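Local coordinates for protein muconate cycloisomerase (Azorhizobium caulinodans, PDB 3MY9) that belongs to the enolase superfamily, pairing an N-terminal capping domain with a modified TIM barrel that holds a magnesium ion at the C-terminal ends of its strands, at residues A[52-57]-A[105-110]; A[129-134]-A[352-357]; A[164-169]-A[195-200]; A[221-226]-A[244-249]. All coordinates share one frame; numbering follows the deposited sequence.

Contact 1 of 4, residues A[52-57]-A[105-110]; sequences GEAAPW and KAAVEM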
# COMPACT_ATOMS: atom_id res chain seq x y z
N GLY A 52 4.39 -12.19 45.97
CA GLY A 52 3.87 -11.52 44.80
C GLY A 52 2.64 -10.73 45.17
O GLY A 52 2.02 -10.97 46.21
N GLU A 53 2.29 -9.78 44.32
CA GLU A 53 1.14 -8.92 44.55
C GLU A 53 0.43 -8.74 43.22
O GLU A 53 1.08 -8.49 42.21
CB GLU A 53 1.58 -7.57 45.11
CG GLU A 53 0.52 -6.48 45.07
CD GLU A 53 0.75 -5.41 46.13
OE1 GLU A 53 1.92 -5.18 46.51
OE2 GLU A 53 -0.25 -4.79 46.57
N ALA A 54 -0.89 -8.89 43.23
CA ALA A 54 -1.73 -8.61 42.08
C ALA A 54 -2.33 -7.22 42.23
O ALA A 54 -3.18 -6.99 43.09
CB ALA A 54 -2.84 -9.67 41.97
N ALA A 55 -1.86 -6.29 41.40
CA ALA A 55 -2.36 -4.93 41.40
C ALA A 55 -3.22 -4.75 40.16
O ALA A 55 -2.71 -4.85 39.05
CB ALA A 55 -1.22 -3.95 41.38
N PRO A 56 -4.54 -4.54 40.33
CA PRO A 56 -5.36 -4.10 39.20
C PRO A 56 -4.95 -2.76 38.58
O PRO A 56 -4.08 -2.05 39.10
CB PRO A 56 -6.76 -4.01 39.81
CG PRO A 56 -6.77 -5.12 40.84
CD PRO A 56 -5.35 -5.15 41.40
N TRP A 57 -5.60 -2.44 37.46
CA TRP A 57 -5.17 -1.37 36.55
C TRP A 57 -6.37 -0.49 36.15
O TRP A 57 -6.34 0.74 36.30
CB TRP A 57 -4.50 -2.02 35.31
CG TRP A 57 -4.58 -1.21 34.06
CD1 TRP A 57 -5.48 -1.36 33.03
CD2 TRP A 57 -3.74 -0.10 33.69
NE1 TRP A 57 -5.25 -0.42 32.06
CE2 TRP A 57 -4.19 0.36 32.43
CE3 TRP A 57 -2.66 0.55 34.30
CZ2 TRP A 57 -3.59 1.45 31.76
CZ3 TRP A 57 -2.06 1.63 33.64
CH2 TRP A 57 -2.53 2.06 32.38
N LYS A 105 -1.42 -13.93 37.44
CA LYS A 105 -0.30 -14.70 36.89
C LYS A 105 1.02 -13.99 37.21
O LYS A 105 1.98 -14.64 37.62
CB LYS A 105 -0.45 -14.90 35.37
CG LYS A 105 -1.67 -15.72 34.95
CD LYS A 105 -2.04 -15.47 33.50
CE LYS A 105 -3.09 -16.45 33.00
NZ LYS A 105 -3.50 -16.11 31.61
N ALA A 106 1.06 -12.67 37.02
CA ALA A 106 2.28 -11.88 37.33
C ALA A 106 2.71 -11.98 38.82
O ALA A 106 3.90 -11.96 39.11
CB ALA A 106 2.11 -10.42 36.93
N ALA A 107 1.75 -12.13 39.73
CA ALA A 107 2.07 -12.32 41.16
C ALA A 107 2.75 -13.66 41.40
O ALA A 107 3.64 -13.77 42.25
CB ALA A 107 0.81 -12.20 42.05
N VAL A 108 2.33 -14.68 40.67
CA VAL A 108 2.97 -15.99 40.77
C VAL A 108 4.41 -15.94 40.28
O VAL A 108 5.31 -16.42 40.97
CB VAL A 108 2.21 -17.05 39.98
CG1 VAL A 108 3.06 -18.30 39.83
CG2 VAL A 108 0.89 -17.38 40.66
N GLU A 109 4.63 -15.34 39.10
CA GLU A 109 5.97 -15.18 38.51
C GLU A 109 6.90 -14.40 39.46
O GLU A 109 8.02 -14.83 39.75
CB GLU A 109 5.84 -14.42 37.19
CG GLU A 109 7.14 -14.23 36.42
CD GLU A 109 7.02 -13.15 35.36
OE1 GLU A 109 6.44 -12.10 35.66
OE2 GLU A 109 7.51 -13.36 34.22
N MET A 110 6.43 -13.26 39.91
CA MET A 110 7.10 -12.42 40.91
C MET A 110 7.64 -13.26 42.10
O MET A 110 8.83 -13.24 42.43
CB MET A 110 6.04 -11.44 41.42
CG MET A 110 6.47 -10.14 41.97
SD MET A 110 4.99 -9.14 42.29
CE MET A 110 4.40 -8.85 40.66
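Gly52 lies directly against the helix, its CA 3.4 Å from the carbonyl O of Ala107 in a nearly straight CA-H...O contact, 168° at the hydrogen. Gly52, which has no side chain, lies with its CA 4.1 Å from Ala107 CA. The sulfur of Met110 also settles on this residue, with SD 3.6 Å from Gly52 CA. One residue on, the backbone N of Glu53 faces the same sulfur and makes a weak N-H...S hydrogen bond, Glu53 N to Met110 SD 3.4 Å. Met110 reaches it by setting CG anti to its own backbone N (chi1 -154°) and bending at chi3, which brings the terminal CE alongside Glu53 O. The methyl of Ala107 presses on the strand backbone next to the sulfur, its CB 3.6 Å from Glu53 N. The Glu53 side chain departs from the helix; its carboxylate is held by a salt bridge to Arg37 and a hydrogen bond from Trp302. Ala54 touches the Ala107 methyl with its backbone N, 3.9 Å from Ala107 CB, and more distantly with its own CB, 4.4 Å from Ala107 CB. The packing is therefore backbone against small side chains and one thioether, all of it buried. Residues 52-54 run nearly antiparallel to residues 105-110 of helix 102-120 in the N-terminal domain, Gly52 and Ala54 bonded through the backbone to strand 35-44, while helix 64-79 touches Ala54 and helix 305-316 covers Met110.

Contact 2 of 4, residues A[129-134]-A[352-357]; sequences GGRVRD and VPDGPG
Arg131 turns CG anti to its carbonyl carbon (chi1 -67°) and then runs extended to NE, which carries the guanidinium across Val352 to Asp354. Val352 sets CG1 anti to the backbone N (chi1 178°), bringing that methyl under one face of the guanidinium, 3.4 Å from its plane and displaced toward the rim. NH2 does most of the polar work: Arg131 NH2 forms a salt bridge to Asp354 OD1 at 3.1 Å, taking the anti lone pair of that oxygen, with the oxygen tilted 27° from the guanidinium plane. The same nitrogen gives a weak hydrogen bond to Val352 O. Within segment 129-134, Arg131 NH1 makes a salt bridge to Asp134 OD1 at 3.1 Å, close to the guanidinium plane. A backbone bond from Val352 N to Asp134 O, 3.1 Å, joins the two segments beside this network. The contact links the loop entering barrel strand 135-142 to the loop leaving strand 349-351. Asp134 OD1 also takes a salt bridge from Arg86 of the second subunit, and Arg131 packs on that same arginine, so the network extends across a subunit interface. With one guanidinium between the carboxylates of Asp134 and Asp354, whose OD1 atoms stand 6.2 Å apart, the positive charge probably offsets both, and Arg86 would add to the balance at Asp134.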
# COMPACT_ATOMS: atom_id res chain seq x y z
N GLY A 129 18.87 -10.72 33.16
CA GLY A 129 19.97 -10.31 32.30
C GLY A 129 20.95 -9.39 32.99
O GLY A 129 21.96 -9.02 32.39
N GLY A 130 20.64 -9.01 34.23
CA GLY A 130 21.47 -8.13 35.01
C GLY A 130 21.00 -6.69 34.95
O GLY A 130 20.39 -6.27 33.97
N ARG A 131 21.29 -5.95 36.01
CA ARG A 131 21.07 -4.51 36.05
C ARG A 131 21.84 -3.80 34.96
O ARG A 131 22.98 -4.15 34.66
CB ARG A 131 21.55 -3.90 37.36
CG ARG A 131 20.80 -4.29 38.62
CD ARG A 131 21.16 -3.33 39.77
NE ARG A 131 20.36 -3.58 40.97
CZ ARG A 131 20.39 -2.80 42.05
NH1 ARG A 131 21.18 -1.73 42.09
NH2 ARG A 131 19.62 -3.08 43.11
N VAL A 132 21.17 -2.79 34.41
CA VAL A 132 21.75 -1.84 33.51
C VAL A 132 21.64 -0.42 34.10
O VAL A 132 22.27 0.50 33.60
CB VAL A 132 21.05 -1.93 32.15
CG1 VAL A 132 21.37 -0.73 31.34
CG2 VAL A 132 21.51 -3.24 31.44
N ARG A 133 20.88 -0.28 35.18
CA ARG A 133 20.82 0.96 35.95
C ARG A 133 20.48 0.68 37.41
O ARG A 133 19.91 -0.35 37.74
CB ARG A 133 19.78 1.92 35.33
CG ARG A 133 18.38 1.32 35.21
CD ARG A 133 17.42 2.33 34.63
NE ARG A 133 17.69 2.66 33.23
CZ ARG A 133 17.27 1.96 32.18
NH1 ARG A 133 16.53 0.85 32.32
NH2 ARG A 133 17.56 2.39 30.96
N ASP A 134 20.85 1.63 38.28
CA ASP A 134 20.67 1.50 39.73
C ASP A 134 19.59 2.40 40.34
O ASP A 134 19.22 2.23 41.52
CB ASP A 134 22.00 1.83 40.39
CG ASP A 134 23.13 0.94 39.91
OD1 ASP A 134 22.96 -0.31 39.92
OD2 ASP A 134 24.17 1.49 39.51
N VAL A 352 16.81 1.49 43.30
CA VAL A 352 16.49 0.09 43.04
C VAL A 352 17.00 -0.69 44.24
O VAL A 352 18.20 -0.66 44.53
CB VAL A 352 17.10 -0.45 41.70
CG1 VAL A 352 16.77 -1.93 41.51
CG2 VAL A 352 16.56 0.32 40.50
N PRO A 353 16.08 -1.33 44.99
CA PRO A 353 16.47 -1.99 46.23
C PRO A 353 17.51 -3.06 45.96
O PRO A 353 17.41 -3.78 44.97
CB PRO A 353 15.17 -2.67 46.69
CG PRO A 353 14.44 -2.92 45.42
CD PRO A 353 14.70 -1.69 44.62
N ASP A 354 18.48 -3.14 46.84
CA ASP A 354 19.55 -4.11 46.76
C ASP A 354 19.10 -5.41 47.44
O ASP A 354 18.11 -5.43 48.21
CB ASP A 354 20.81 -3.54 47.46
CG ASP A 354 21.32 -2.23 46.81
OD1 ASP A 354 21.03 -1.98 45.60
OD2 ASP A 354 22.01 -1.46 47.50
N GLY A 355 19.81 -6.49 47.15
CA GLY A 355 19.56 -7.74 47.86
C GLY A 355 18.90 -8.79 47.01
O GLY A 355 18.35 -8.48 45.95
N PRO A 356 18.93 -10.04 47.46
CA PRO A 356 18.43 -11.15 46.64
C PRO A 356 16.93 -11.09 46.38
O PRO A 356 16.19 -10.43 47.11
CB PRO A 356 18.77 -12.39 47.48
CG PRO A 356 18.98 -11.91 48.85
CD PRO A 356 19.49 -10.51 48.74
N GLY A 357 16.50 -11.81 45.35
CA GLY A 357 15.09 -11.84 44.99
C GLY A 357 14.59 -10.46 44.67
O GLY A 357 15.26 -9.70 43.96

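Contact 3 of 4, residues A[164-169]-A[195-200]; sequences VFKMKT and RLDFNQ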
# COMPACT_ATOMS: atom_id res chain seq x y z
N VAL A 164 12.19 15.37 35.91
CA VAL A 164 11.06 14.87 35.15
C VAL A 164 9.72 15.32 35.72
O VAL A 164 9.40 14.98 36.85
CB VAL A 164 11.06 13.35 35.09
CG1 VAL A 164 9.85 12.87 34.22
CG2 VAL A 164 12.36 12.84 34.51
N PHE A 165 8.95 16.04 34.90
CA PHE A 165 7.63 16.50 35.26
C PHE A 165 6.60 16.12 34.21
O PHE A 165 6.88 16.21 33.00
CB PHE A 165 7.66 18.01 35.42
CG PHE A 165 8.51 18.45 36.57
CD1 PHE A 165 7.94 18.63 37.83
CD2 PHE A 165 9.88 18.59 36.42
CE1 PHE A 165 8.72 18.98 38.92
CE2 PHE A 165 10.69 18.94 37.52
CZ PHE A 165 10.10 19.13 38.77
N LYS A 166 5.43 15.67 34.64
CA LYS A 166 4.35 15.42 33.70
C LYS A 166 3.12 16.28 33.96
O LYS A 166 2.52 16.18 35.01
CB LYS A 166 3.95 13.96 33.72
CG LYS A 166 3.08 13.60 32.52
CD LYS A 166 2.25 12.35 32.84
CE LYS A 166 2.77 11.15 32.18
NZ LYS A 166 1.89 10.03 32.68
N MET A 167 2.74 17.13 33.00
CA MET A 167 1.62 18.05 33.19
C MET A 167 0.38 17.35 32.65
O MET A 167 0.37 16.89 31.51
CB MET A 167 1.86 19.40 32.47
CG MET A 167 0.89 20.60 32.85
SD MET A 167 1.00 21.98 31.64
CE MET A 167 -0.52 22.84 32.04
N LYS A 168 -0.66 17.26 33.47
CA LYS A 168 -1.97 16.88 33.02
C LYS A 168 -2.55 18.03 32.17
O LYS A 168 -2.59 19.19 32.59
CB LYS A 168 -2.84 16.58 34.22
CG LYS A 168 -4.10 15.82 33.95
CD LYS A 168 -4.73 15.41 35.31
CE LYS A 168 -6.25 15.32 35.26
NZ LYS A 168 -6.91 15.84 36.53
N THR A 169 -2.98 17.71 30.96
CA THR A 169 -3.45 18.75 30.05
C THR A 169 -4.83 18.36 29.56
O THR A 169 -5.24 17.21 29.70
CB THR A 169 -2.50 18.87 28.83
OG1 THR A 169 -2.22 17.58 28.34
CG2 THR A 169 -1.18 19.55 29.18
N ARG A 195 6.82 16.48 30.29
CA ARG A 195 5.92 15.63 29.52
C ARG A 195 4.50 16.12 29.71
O ARG A 195 4.18 16.71 30.75
CB ARG A 195 6.03 14.18 30.00
CG ARG A 195 7.39 13.54 29.72
CD ARG A 195 8.25 13.48 30.98
NE ARG A 195 9.56 12.93 30.70
CZ ARG A 195 9.90 11.67 30.93
NH1 ARG A 195 9.05 10.80 31.44
NH2 ARG A 195 11.11 11.28 30.65
N LEU A 196 3.64 15.90 28.72
CA LEU A 196 2.22 16.28 28.83
C LEU A 196 1.37 15.02 28.72
O LEU A 196 1.69 14.12 27.96
CB LEU A 196 1.78 17.24 27.72
CG LEU A 196 2.68 18.46 27.46
CD1 LEU A 196 2.10 19.35 26.32
CD2 LEU A 196 2.80 19.28 28.72
N ASP A 197 0.25 14.99 29.43
CA ASP A 197 -0.65 13.86 29.37
C ASP A 197 -2.08 14.33 29.22
O ASP A 197 -2.59 14.99 30.10
CB ASP A 197 -0.51 13.07 30.67
CG ASP A 197 -1.21 11.72 30.63
OD1 ASP A 197 -0.92 10.93 31.55
OD2 ASP A 197 -1.97 11.43 29.67
N PHE A 198 -2.74 14.00 28.11
CA PHE A 198 -4.15 14.41 27.93
C PHE A 198 -5.16 13.40 28.51
O PHE A 198 -6.35 13.61 28.45
CB PHE A 198 -4.44 14.64 26.45
CG PHE A 198 -3.89 15.93 25.91
CD1 PHE A 198 -4.64 17.09 25.97
CD2 PHE A 198 -2.61 15.98 25.36
CE1 PHE A 198 -4.13 18.29 25.47
CE2 PHE A 198 -2.09 17.18 24.88
CZ PHE A 198 -2.86 18.34 24.94
N ASN A 199 -4.67 12.30 29.05
CA ASN A 199 -5.50 11.21 29.60
C ASN A 199 -6.66 10.81 28.67
O ASN A 199 -7.81 10.73 29.06
CB ASN A 199 -5.94 11.58 31.02
CG ASN A 199 -4.76 11.45 32.04
OD1 ASN A 199 -4.30 10.33 32.34
ND2 ASN A 199 -4.27 12.59 32.55
N GLN A 200 -6.32 10.60 27.39
CA GLN A 200 -7.29 10.20 26.36
C GLN A 200 -8.48 11.17 26.17
O GLN A 200 -9.47 10.80 25.53
CB GLN A 200 -7.87 8.82 26.68
CG GLN A 200 -6.85 7.74 27.02
CD GLN A 200 -7.53 6.40 27.35
OE1 GLN A 200 -7.97 5.67 26.46
NE2 GLN A 200 -7.61 6.08 28.64
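Lys166 and Arg195, Met167 and Leu196, and Lys168 and Asp197 are bridged in parallel register, and four backbone hydrogen bonds fasten them: Arg195 N to Phe165 O, Met167 N to Arg195 O, Asp197 N to Met167 O, and Thr169 N to Asp197 O. The charged link is a salt bridge from Lys166 NZ to Asp197 OD1, 3.2 Å, with the ammonium coming from above the carboxylate plane. Lys166 gets there by bending at chi3 (-104°), its CD lying 3.6 Å from Asp197 CB. NZ is further paired with Glu326 and Glu223, and the Asp197 side chain comes within about 4 Å of the magnesium ion (nearest atoms) without binding it. Asp197 OD2 accepts from Asn199 N at 2.9 Å, an Asx turn just past the strand. Over the flat groups, Val164 CG1 lies on one face of the Arg195 guanidinium, 3.5 Å from CZ, while Asp193 and Leu323 O hold its nitrogens. Thr169 puts OG1 over the centre of the Phe198 ring, 3.2 Å above its plane, and adds a CH-pi contact through CB; OG1 also bonds weakly to Asp197 O. The apolar pairs are Met167 CB and Thr169 CG2 with Leu196 CD2. Strands 164-168 and 193-197 belong to a beta-alpha-beta crossover of the barrel: helix 174-188 covers Met167 and Leu196, helix 207-215 receives Phe198, and strand 135-142 flanks strand 164-168 through backbone bonds.

Contact 4 of 4, residues A[221-226]-A[244-249]; sequences FIEQPV and PILADE. With MG (magnesium ion), chain C.
Phe221 offers one ring face to Leu246, whose CG stands 4.0 Å above the plane, offset toward the rim, in a CH-pi contact; the ring's CD1 is 3.9 Å from Leu246 CB. Tyr297 meets the same ring edge-to-face, and Phe205 of the third subunit packs on Phe221. The carboxylates of Glu223 and Asp248 are turned 63° against each other, and between them they hold the magnesium ion: Glu223 OE2 binds it at 2.2 Å and Asp248 OD2 at 2.0 Å. Four waters complete six ligands, and the shared cation accounts for the close approach of the two oxygens, Glu223 OE2 to Asp248 OD2 2.9 Å. Both acids set CG anti to their backbone N (chi1 174° for Glu223, -177° for Asp248), sending their carboxylates to the metal. Their remaining oxygens are salt-bridged, Glu223 OE1 to Lys166 and Asp248 OD1 to Lys272. Glu249 stays in the second shell, its OE1 and OE2 each receiving a hydrogen bond from a metal-bound water. The segments form parallel strands of a beta-alpha-beta crossover in the TIM-barrel domain, with helix 231-240 between them, and the site sits at their C-terminal ends as in the enolase superfamily. Backbone bonds run from Ile222 N to Pro244 O, Leu246 N to Ile222 O and Gln224 N to Leu246 O. Beyond the strands Gln224 bends at chi2, and its OE1 accepts from Asp248 N at 2.7 Å, in the carbonyl plane. Gln224 NE2 donates to Val226 O at 2.9 Å, fixing the amide's rotation from its other end.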
# COMPACT_ATOMS: atom_id res chain seq x y z
N PHE A 221 7.50 14.15 25.52
CA PHE A 221 6.49 13.38 24.79
C PHE A 221 5.11 13.84 25.18
O PHE A 221 4.93 14.51 26.19
CB PHE A 221 6.65 11.84 24.96
CG PHE A 221 6.47 11.31 26.41
CD1 PHE A 221 5.23 11.34 27.05
CD2 PHE A 221 7.53 10.67 27.06
CE1 PHE A 221 5.07 10.82 28.35
CE2 PHE A 221 7.38 10.14 28.35
CZ PHE A 221 6.16 10.22 29.01
N ILE A 222 4.13 13.47 24.37
CA ILE A 222 2.72 13.71 24.67
C ILE A 222 2.04 12.34 24.79
O ILE A 222 2.14 11.52 23.88
CB ILE A 222 2.06 14.52 23.56
CG1 ILE A 222 2.70 15.92 23.48
CG2 ILE A 222 0.56 14.61 23.79
CD1 ILE A 222 2.29 16.70 22.26
N GLU A 223 1.42 12.07 25.93
CA GLU A 223 0.84 10.75 26.19
C GLU A 223 -0.61 10.61 25.76
O GLU A 223 -1.47 11.41 26.15
CB GLU A 223 1.00 10.37 27.68
CG GLU A 223 0.32 9.07 28.10
CD GLU A 223 0.78 8.56 29.47
OE1 GLU A 223 1.69 9.16 30.10
OE2 GLU A 223 0.21 7.57 29.95
N GLN A 224 -0.85 9.59 24.93
CA GLN A 224 -2.16 9.09 24.53
C GLN A 224 -3.26 10.17 24.53
O GLN A 224 -4.17 10.15 25.36
CB GLN A 224 -2.53 7.89 25.45
CG GLN A 224 -3.70 7.04 25.02
CD GLN A 224 -3.31 6.08 23.87
OE1 GLN A 224 -2.25 5.47 23.91
NE2 GLN A 224 -4.18 5.95 22.86
N PRO A 225 -3.20 11.09 23.56
CA PRO A 225 -4.17 12.17 23.57
C PRO A 225 -5.62 11.73 23.29
O PRO A 225 -6.54 12.40 23.75
CB PRO A 225 -3.64 13.13 22.49
CG PRO A 225 -2.69 12.28 21.61
CD PRO A 225 -2.11 11.29 22.58
N VAL A 226 -5.80 10.60 22.61
CA VAL A 226 -7.13 10.07 22.24
C VAL A 226 -7.25 8.62 22.74
O VAL A 226 -6.25 8.03 23.09
CB VAL A 226 -7.36 10.15 20.72
CG1 VAL A 226 -7.27 11.65 20.21
CG2 VAL A 226 -6.38 9.21 19.94
N PRO A 244 7.40 13.55 20.17
CA PRO A 244 7.02 12.13 20.25
C PRO A 244 5.61 11.93 20.86
O PRO A 244 5.25 12.59 21.83
CB PRO A 244 8.10 11.55 21.16
CG PRO A 244 9.33 12.38 20.82
CD PRO A 244 8.74 13.79 20.74
N ILE A 245 4.84 11.04 20.26
CA ILE A 245 3.59 10.63 20.79
C ILE A 245 3.80 9.30 21.50
O ILE A 245 4.32 8.38 20.90
CB ILE A 245 2.57 10.44 19.69
CG1 ILE A 245 2.31 11.77 18.94
CG2 ILE A 245 1.26 9.88 20.27
CD1 ILE A 245 1.57 12.80 19.79
N LEU A 246 3.34 9.19 22.75
CA LEU A 246 3.53 7.94 23.50
C LEU A 246 2.22 7.21 23.62
O LEU A 246 1.19 7.80 23.98
CB LEU A 246 4.15 8.25 24.87
CG LEU A 246 4.24 7.44 26.20
CD1 LEU A 246 3.05 6.53 26.53
CD2 LEU A 246 5.58 6.74 26.41
N ALA A 247 2.24 5.93 23.30
CA ALA A 247 1.06 5.09 23.42
C ALA A 247 1.00 4.53 24.82
O ALA A 247 2.01 4.04 25.35
CB ALA A 247 1.10 3.97 22.42
N ASP A 248 -0.18 4.64 25.45
CA ASP A 248 -0.43 3.98 26.71
C ASP A 248 -1.52 2.94 26.49
O ASP A 248 -1.21 1.77 26.23
CB ASP A 248 -0.76 4.99 27.82
CG ASP A 248 -0.95 4.33 29.20
OD1 ASP A 248 -0.76 3.09 29.32
OD2 ASP A 248 -1.31 5.07 30.15
N GLU A 249 -2.78 3.35 26.52
CA GLU A 249 -3.87 2.41 26.31
C GLU A 249 -3.88 1.78 24.90
O GLU A 249 -4.43 0.69 24.72
CB GLU A 249 -5.23 3.05 26.64
CG GLU A 249 -5.49 3.19 28.16
CD GLU A 249 -4.80 4.42 28.79
OE1 GLU A 249 -4.27 5.30 28.07
OE2 GLU A 249 -4.82 4.52 30.04
MG MG C . -1.73 6.94 30.74
O HOH W 1 -3.47 6.14 31.46
O HOH W 2 -2.95 7.36 29.04
O HOH W 3 -2.41 8.76 31.42
O HOH W 4 -0.95 6.55 32.84

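In the fold
From the N terminus, contact 1 closes first, tying strand 49-54 to helix 102-120 within the N-terminal domain. Contact 2 then opens ahead of strand 135-142 and closes only after strand 349-351, spanning the barrel domain; contacts 3 and 4 nest inside its loop, one after the other. Each of these two closes a short beta-alpha-beta loop, and they share one sheet, where strands 193-197 and 222-223 are neighbours and the centres of the two contacts are about 9 Å apart. One place where the two domains meet is at Trp57, from contact 1, which packs on Asp248 and Glu249 beside the magnesium site.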